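Local coordinates for oxalate biosynthetic component 1 (Burkholderia thailandensis, PDB 5IKY), which makes oxalate in a quorum sensing-dependent pathway, acting as a bifunctional enzyme with serine hydrolase and additional lyase activity, at residues D398-V403 against T430-T435; K407-L412 against E426-Q431. All blocks are in the same frame, centred on the assembly; numbering follows the deposited sequence.

Contact 1 (D398-V403 against T430-T435); sequences DSLIDV and TQLRPT
A buried contact joins the loop 398-403 to one face of helix 418-442, with Leu400 and Ile401 packing on Leu432 and the backbone of Asp402 bonded to Gln431. Asp402 N donates to Gln431 OE1 over 3.0 Å. The bond is nearly straight at the hydrogen, but the donor stands above the carbonyl plane, 36° out of it. A water donates to Gln431 OE1 as well, and to Leu400 O at 2.7 Å. Two donors therefore grip this amide oxygen. The Gln431 chain bends at chi2 (-93°), which turns its amide to the loop.

The loop lies in the connection between two neighbouring parallel strands, 375-380 and 446-451, of a closed eight-stranded barrel of the TIM type. Helix 418-442 completes that connection. Asp402 is the N-cap of helix 403-415. Its OD1 is hydrogen-bonded to Thr405 OG1, and its carboxylate plane stands 83° from the Gln431 amide.

Beside the polar pair, on the next residue of the helix, one methyl of Leu432, CD2, touches both Leu400 and Ile401. Leu432 CD2 lies 3.9 Å from Leu400 CB and 4.1 Å from Ile401 CG1. One turn on, Leu400 CD2 meets Thr435 OG1 at 4.0 Å, the two side chains roughly perpendicular. The helix is kinked here, at Pro434 and Thr435, and Thr435 also touches His354 and Val357 of helix 354-360. The side chain of Leu400 is about 14 Å from the bound magnesium ion.

Contact 2 (K407-L412 against E426-Q431); sequences KAIAKL and ELAATQ
Glu426 O is gripped by two groups of one residue, Thr430, on the helix that carries Leu427 and Ala428 into this contact. Thr430 OG1 donates to Glu426 O over 2.7 Å, from a position tilted 34° from the carbonyl plane. Thr430 N donates to Glu426 O at 2.9 Å, from the opposite face of that plane. With chi1 at -59°, the Thr430 hydroxyl lies beside its own backbone N and turns back to the preceding turn. This is a bond within one helix, and it does not cross to the partner.

No hydrogen bond crosses between the segments, and the side chains that meet are apolar. Segments 407-412 and 426-431 belong to consecutive helices, 403-415 and 418-442, which form an antiparallel helical hairpin. The axes of the two segments approach to 10.3 Å, with N-to-C directions 152° apart. Ile409 and Leu427 are nearest in register, and their side chains lie alongside, pointing opposite ways. Ile409 CG1 rests 3.7 Å from Leu427 CB. The Ile409 chain is extended, and this carries its terminal methyl past Leu427 to the next residue. There Ile409 CD1 lies 3.9 Å from Ala428 CB, and the small side chain lets it sit close to the helix backbone. The CD1 branch of Leu427, the one turned to the partner helix, meets Leu412 CD1 at 4.0 Å. Ala408 CB adds a looser touch on the same Leu427 methyl.

Ile409 also packs on Phe456 and Leu459, from the loop after strand 446-451. Leu412 also touches Ala420 and Lys423, nearer the start of helix 418-442. What holds these two segments to each other is aliphatic packing, without directional bonds.

Overall arrangement
Both contacts use helix 418-442, on overlapping segments that share Thr430 and Gln431. Their centres are 10 Å apart, and Ile401 CD1 bridges them by touching Ala428 CA at 4.3 Å. Contact 1 is the more buried and covers nearly twice the surface, 315 against 164 Å². It mixes leucine and isoleucine packing with a hydrogen bond and a bridging water, fitting an irregular loop whose backbone atoms need partners. Contact 2 is only partly buried and joins two regular helices by apolar side chains. Together they set both the loop before helix 403-415 and that helix itself against one helix of the barrel.

Contact 1 (D398-V403 against T430-T435)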
# COMPACT_ATOMS: atom_id res chain seq x y z
N ASP A 398 -22.16 -30.50 -16.60
CA ASP A 398 -22.37 -30.23 -15.18
C ASP A 398 -22.05 -28.78 -14.85
O ASP A 398 -21.92 -28.41 -13.69
CB ASP A 398 -21.52 -31.17 -14.32
CG ASP A 398 -22.11 -31.39 -12.94
OD1 ASP A 398 -23.35 -31.31 -12.80
OD2 ASP A 398 -21.34 -31.66 -11.99
N SER A 399 -21.92 -27.96 -15.89
CA SER A 399 -21.51 -26.57 -15.74
C SER A 399 -22.55 -25.74 -15.00
O SER A 399 -23.75 -26.01 -15.11
CB SER A 399 -21.22 -25.94 -17.11
OG SER A 399 -20.38 -26.77 -17.88
N LEU A 400 -22.10 -24.74 -14.24
CA LEU A 400 -22.99 -23.83 -13.55
C LEU A 400 -23.87 -23.10 -14.55
O LEU A 400 -25.08 -22.98 -14.36
CB LEU A 400 -22.21 -22.83 -12.70
CG LEU A 400 -21.38 -23.41 -11.55
CD1 LEU A 400 -20.68 -22.30 -10.79
CD2 LEU A 400 -22.26 -24.24 -10.63
N ILE A 401 -23.25 -22.62 -15.62
CA ILE A 401 -23.98 -22.12 -16.77
C ILE A 401 -23.88 -23.16 -17.87
O ILE A 401 -22.78 -23.46 -18.34
CB ILE A 401 -23.41 -20.77 -17.27
CG1 ILE A 401 -23.43 -19.74 -16.14
CG2 ILE A 401 -24.20 -20.27 -18.47
CD1 ILE A 401 -22.94 -18.37 -16.57
N ASP A 402 -25.01 -23.74 -18.28
CA ASP A 402 -24.98 -24.81 -19.26
C ASP A 402 -24.35 -24.33 -20.56
O ASP A 402 -24.47 -23.16 -20.92
CB ASP A 402 -26.39 -25.38 -19.52
CG ASP A 402 -27.33 -24.37 -20.14
OD1 ASP A 402 -27.22 -24.11 -21.36
OD2 ASP A 402 -28.20 -23.85 -19.42
N VAL A 403 -23.66 -25.24 -21.24
CA VAL A 403 -22.93 -24.93 -22.46
C VAL A 403 -23.77 -24.24 -23.55
O VAL A 403 -23.30 -23.28 -24.16
CB VAL A 403 -22.27 -26.20 -23.04
CG1 VAL A 403 -21.60 -25.91 -24.37
CG2 VAL A 403 -21.27 -26.78 -22.05
N THR A 430 -29.86 -15.72 -14.33
CA THR A 430 -30.93 -16.71 -14.19
C THR A 430 -30.36 -18.11 -13.99
O THR A 430 -30.90 -18.92 -13.25
CB THR A 430 -31.86 -16.69 -15.41
OG1 THR A 430 -32.45 -15.39 -15.54
CG2 THR A 430 -32.97 -17.72 -15.25
N GLN A 431 -29.24 -18.39 -14.66
CA GLN A 431 -28.59 -19.69 -14.56
C GLN A 431 -27.85 -19.86 -13.23
O GLN A 431 -27.76 -20.97 -12.70
CB GLN A 431 -27.61 -19.88 -15.72
CG GLN A 431 -28.27 -20.15 -17.06
CD GLN A 431 -28.41 -21.64 -17.33
OE1 GLN A 431 -27.48 -22.41 -17.09
NE2 GLN A 431 -29.56 -22.05 -17.84
N LEU A 432 -27.31 -18.77 -12.70
CA LEU A 432 -26.50 -18.83 -11.49
C LEU A 432 -27.34 -18.70 -10.22
O LEU A 432 -26.96 -19.21 -9.17
CB LEU A 432 -25.44 -17.73 -11.52
CG LEU A 432 -24.28 -17.93 -12.50
CD1 LEU A 432 -23.40 -16.69 -12.55
CD2 LEU A 432 -23.46 -19.16 -12.12
N ARG A 433 -28.47 -18.01 -10.33
CA ARG A 433 -29.33 -17.73 -9.18
C ARG A 433 -29.73 -18.96 -8.34
O ARG A 433 -29.70 -18.89 -7.11
CB ARG A 433 -30.60 -17.00 -9.64
CG ARG A 433 -31.62 -16.75 -8.53
CD ARG A 433 -32.00 -15.29 -8.46
NE ARG A 433 -32.24 -14.73 -9.79
CZ ARG A 433 -31.94 -13.49 -10.15
NH1 ARG A 433 -31.39 -12.65 -9.27
NH2 ARG A 433 -32.19 -13.07 -11.38
N PRO A 434 -30.11 -20.08 -8.99
CA PRO A 434 -30.45 -21.25 -8.16
C PRO A 434 -29.26 -21.74 -7.33
O PRO A 434 -29.45 -22.15 -6.19
CB PRO A 434 -30.87 -22.31 -9.18
CG PRO A 434 -31.30 -21.53 -10.37
CD PRO A 434 -30.38 -20.35 -10.42
N THR A 435 -28.07 -21.69 -7.91
CA THR A 435 -26.86 -22.10 -7.20
C THR A 435 -26.56 -21.17 -6.02
O THR A 435 -26.28 -21.62 -4.91
CB THR A 435 -25.64 -22.15 -8.14
OG1 THR A 435 -25.81 -23.22 -9.08
CG2 THR A 435 -24.36 -22.38 -7.34
O HOH W 1 -27.41 -24.26 -14.80

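Contact 2 (K407-L412 against E426-Q431)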
# COMPACT_ATOMS: atom_id res chain seq x y z
N LYS A 407 -22.71 -20.49 -24.88
CA LYS A 407 -22.51 -20.21 -26.29
C LYS A 407 -23.44 -19.09 -26.76
O LYS A 407 -23.05 -18.25 -27.57
CB LYS A 407 -22.72 -21.47 -27.13
CG LYS A 407 -21.59 -22.48 -27.01
CD LYS A 407 -21.89 -23.76 -27.76
CE LYS A 407 -20.73 -24.74 -27.68
NZ LYS A 407 -21.05 -26.06 -28.30
N ALA A 408 -24.66 -19.10 -26.24
CA ALA A 408 -25.62 -18.04 -26.54
C ALA A 408 -25.11 -16.70 -26.03
O ALA A 408 -25.04 -15.73 -26.79
CB ALA A 408 -26.98 -18.37 -25.93
N ILE A 409 -24.76 -16.66 -24.75
CA ILE A 409 -24.24 -15.45 -24.11
C ILE A 409 -23.02 -14.88 -24.84
O ILE A 409 -22.92 -13.66 -25.03
CB ILE A 409 -23.86 -15.73 -22.64
CG1 ILE A 409 -25.11 -15.95 -21.79
CG2 ILE A 409 -23.03 -14.58 -22.06
CD1 ILE A 409 -24.83 -16.30 -20.35
N ALA A 410 -22.12 -15.76 -25.27
CA ALA A 410 -20.91 -15.35 -25.98
C ALA A 410 -21.25 -14.60 -27.27
O ALA A 410 -20.51 -13.70 -27.68
CB ALA A 410 -20.04 -16.56 -26.27
N LYS A 411 -22.35 -14.97 -27.90
CA LYS A 411 -22.77 -14.33 -29.14
C LYS A 411 -23.31 -12.93 -28.91
O LYS A 411 -23.04 -12.02 -29.70
CB LYS A 411 -23.81 -15.18 -29.87
CG LYS A 411 -23.24 -16.12 -30.91
CD LYS A 411 -24.28 -16.46 -31.97
CE LYS A 411 -25.19 -15.26 -32.26
NZ LYS A 411 -25.86 -15.38 -33.59
N LEU A 412 -24.08 -12.75 -27.85
CA LEU A 412 -24.65 -11.45 -27.53
C LEU A 412 -23.55 -10.46 -27.15
O LEU A 412 -23.66 -9.26 -27.41
CB LEU A 412 -25.67 -11.55 -26.39
CG LEU A 412 -26.96 -12.31 -26.71
CD1 LEU A 412 -27.10 -13.55 -25.84
CD2 LEU A 412 -28.17 -11.41 -26.57
N GLU A 426 -29.04 -11.19 -18.02
CA GLU A 426 -30.20 -11.94 -17.55
C GLU A 426 -29.97 -13.45 -17.69
O GLU A 426 -30.30 -14.22 -16.79
CB GLU A 426 -31.45 -11.53 -18.32
N LEU A 427 -29.40 -13.86 -18.82
CA LEU A 427 -29.10 -15.26 -19.06
C LEU A 427 -28.13 -15.81 -18.01
O LEU A 427 -28.33 -16.91 -17.48
CB LEU A 427 -28.52 -15.46 -20.46
CG LEU A 427 -29.50 -15.44 -21.63
CD1 LEU A 427 -28.78 -15.66 -22.95
CD2 LEU A 427 -30.59 -16.47 -21.44
N ALA A 428 -27.09 -15.05 -17.72
CA ALA A 428 -26.07 -15.47 -16.77
C ALA A 428 -26.63 -15.51 -15.35
O ALA A 428 -26.38 -16.47 -14.60
CB ALA A 428 -24.87 -14.54 -16.83
N ALA A 429 -27.39 -14.49 -14.98
CA ALA A 429 -27.95 -14.39 -13.63
C ALA A 429 -29.00 -15.47 -13.35
O ALA A 429 -29.02 -16.06 -12.27
CB ALA A 429 -28.54 -13.01 -13.41
N THR A 430 -29.86 -15.72 -14.33
CA THR A 430 -30.93 -16.71 -14.19
C THR A 430 -30.36 -18.11 -13.99
O THR A 430 -30.90 -18.92 -13.25
CB THR A 430 -31.86 -16.69 -15.41
OG1 THR A 430 -32.45 -15.39 -15.54
CG2 THR A 430 -32.97 -17.72 -15.25
N GLN A 431 -29.24 -18.39 -14.66
CA GLN A 431 -28.59 -19.69 -14.56
C GLN A 431 -27.85 -19.86 -13.23
O GLN A 431 -27.76 -20.97 -12.70
CB GLN A 431 -27.61 -19.88 -15.72
CG GLN A 431 -28.27 -20.15 -17.06
CD GLN A 431 -28.41 -21.64 -17.33
OE1 GLN A 431 -27.48 -22.41 -17.09
NE2 GLN A 431 -29.56 -22.05 -17.84